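Local coordinates for protein putative type 11 methyltransferase (Sulfolobus solfataricus, PDB 3I9F) that is probably an S-adenosylmethionine-dependent methyltransferase, though its substrate is not established, and binds zinc ions in the crystal, at residues K69-D73 and N74-F78. Numbering follows the deposited sequence.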
loop_
_atom_site.group_PDB
_atom_site.type_symbol
_atom_site.label_atom_id
_atom_site.label_comp_id
_atom_site.label_asym_id
_atom_site.label_seq_id
_atom_site.Cartn_x
_atom_site.Cartn_y
_atom_site.Cartn_z
ATOM N N LYS B 69 5.022 -4.796 -5.059
ATOM C CA LYS B 69 6.060 -4.938 -4.054
ATOM C C LYS B 69 5.562 -4.878 -2.578
ATOM O O LYS B 69 5.944 -5.699 -1.767
ATOM C CB LYS B 69 7.139 -3.882 -4.309
ATOM C CG LYS B 69 8.278 -3.820 -3.323
ATOM C CD LYS B 69 9.146 -2.570 -3.664
ATOM C CE LYS B 69 10.152 -2.172 -2.570
ATOM N NZ LYS B 69 10.911 -3.337 -2.044
ATOM N N GLU B 70 4.736 -3.904 -2.228
ATOM C CA GLU B 70 4.423 -3.681 -0.803
ATOM C C GLU B 70 3.305 -4.583 -0.271
ATOM O O GLU B 70 2.978 -4.535 0.905
ATOM C CB GLU B 70 4.114 -2.219 -0.560
ATOM C CG GLU B 70 5.288 -1.261 -0.866
ATOM C CD GLU B 70 6.559 -1.487 0.006
ATOM O OE1 GLU B 70 6.450 -2.115 1.082
ATOM O OE2 GLU B 70 7.669 -1.034 -0.390
ATOM N N ILE B 71 2.738 -5.410 -1.150
ATOM C CA ILE B 71 1.772 -6.393 -0.767
ATOM C C ILE B 71 2.522 -7.555 -0.131
ATOM O O ILE B 71 3.489 -8.074 -0.711
ATOM C CB ILE B 71 0.974 -6.954 -1.935
ATOM C CG1 ILE B 71 0.227 -5.851 -2.700
ATOM C CG2 ILE B 71 0.002 -7.972 -1.414
ATOM C CD1 ILE B 71 -0.606 -6.345 -3.915
ATOM N N PRO B 72 2.090 -7.946 1.076
ATOM C CA PRO B 72 2.837 -8.924 1.847
ATOM C C PRO B 72 2.862 -10.322 1.239
ATOM O O PRO B 72 1.955 -10.707 0.484
ATOM C CB PRO B 72 2.138 -8.926 3.209
ATOM C CG PRO B 72 0.959 -7.940 3.095
ATOM C CD PRO B 72 1.134 -7.152 1.887
ATOM N N ASP B 73 3.888 -11.083 1.592
ATOM C CA ASP B 73 4.005 -12.441 1.126
ATOM C C ASP B 73 2.788 -13.232 1.548
ATOM O O ASP B 73 2.283 -13.015 2.645
ATOM C CB ASP B 73 5.239 -13.115 1.727
ATOM C CG ASP B 73 6.569 -12.503 1.244
ATOM O OD1 ASP B 73 6.626 -11.685 0.263
ATOM O OD2 ASP B 73 7.581 -12.876 1.888
ATOM N N ASN B 74 2.311 -14.119 0.663
ATOM C CA ASN B 74 1.390 -15.182 1.042
ATOM C C ASN B 74 0.204 -14.606 1.776
ATOM O O ASN B 74 -0.142 -15.104 2.826
ATOM C CB ASN B 74 2.125 -16.200 1.949
ATOM C CG ASN B 74 1.229 -17.359 2.430
ATOM O OD1 ASN B 74 1.100 -17.582 3.630
ATOM N ND2 ASN B 74 0.652 -18.107 1.514
ATOM N N SER B 75 -0.369 -13.524 1.246
ATOM C CA SER B 75 -1.443 -12.808 1.895
ATOM C C SER B 75 -2.712 -12.670 1.046
ATOM O O SER B 75 -3.675 -12.035 1.517
ATOM C CB SER B 75 -0.942 -11.407 2.298
ATOM O OG SER B 75 -1.333 -10.363 1.388
ATOM N N VAL B 76 -2.745 -13.249 -0.167
ATOM C CA VAL B 76 -3.780 -12.906 -1.141
ATOM C C VAL B 76 -4.602 -14.114 -1.607
ATOM O O VAL B 76 -4.058 -15.192 -1.905
ATOM C CB VAL B 76 -3.174 -12.141 -2.404
ATOM C CG1 VAL B 76 -4.215 -11.993 -3.544
ATOM C CG2 VAL B 76 -2.655 -10.786 -1.998
ATOM N N ASP B 77 -5.912 -13.906 -1.692
ATOM C CA ASP B 77 -6.860 -14.988 -2.006
ATOM C C ASP B 77 -7.182 -15.077 -3.492
ATOM O O ASP B 77 -7.077 -16.165 -4.079
ATOM C CB ASP B 77 -8.152 -14.832 -1.171
ATOM C CG ASP B 77 -7.876 -14.882 0.351
ATOM O OD1 ASP B 77 -7.467 -15.991 0.813
ATOM O OD2 ASP B 77 -8.038 -13.813 1.054
ATOM N N PHE B 78 -7.536 -13.939 -4.085
ATOM C CA PHE B 78 -7.758 -13.820 -5.504
ATOM C C PHE B 78 -6.960 -12.665 -6.194
ATOM O O PHE B 78 -6.835 -11.552 -5.674
ATOM C CB PHE B 78 -9.249 -13.573 -5.732
ATOM C CG PHE B 78 -10.139 -14.691 -5.239
ATOM C CD1 PHE B 78 -10.425 -15.779 -6.061
ATOM C CD2 PHE B 78 -10.678 -14.651 -3.948
ATOM C CE1 PHE B 78 -11.242 -16.801 -5.616
ATOM C CE2 PHE B 78 -11.477 -15.669 -3.488
ATOM C CZ PHE B 78 -11.773 -16.745 -4.315
#
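Ser75 folds back on Pro72 across a beta turn, Pro72-Asp73-Asn74-Ser75, which leads the chain into strand 76-82 of the Rossmann-like methyltransferase sheet. The CA atoms of Pro72 and Ser75 lie 5.8 Å apart, within the usual limit, and the backbone angles give a distorted type II turn, Asp73 close to the ideal and Asn74 departing in psi. The turn is open, however: Ser75 N stands 3.7 Å from Pro72 O without a hydrogen bond.

Asn74 supplies the left-handed corner (phi 53°, psi 46°). With CG anti to the backbone N, its amide is carried away from the preceding residues, toward Asp104 and His168 and His170 of the C-terminal His tag, about 4 Å from the zinc ion that these residues and His166 bind; the site is thus probably a product of the construct. At the preceding corner, the carboxylate of Asp73, carried in another direction, forms a salt bridge with Arg100, which also donates to Ile71 O; one guanidinium ties two points of the loop to helix 91-101.

Ser75 points its CB back across the turn. Its chi1 of 100°, well off a staggered value, places OG 3.4 Å from Pro72 O in a weak hydrogen bond, while the proline ring lies alongside, with CG 3.7 Å from OG.

Val76 begins the strand and takes the contact into the buried interior, where Val20 and Val22 pack on it. Its side chain runs roughly perpendicular to that of Ile71, which also reaches Tyr43 and Ile45. The two meet methyl to methyl, Ile71 CG2 lying 3.9 Å from Val76 CG2.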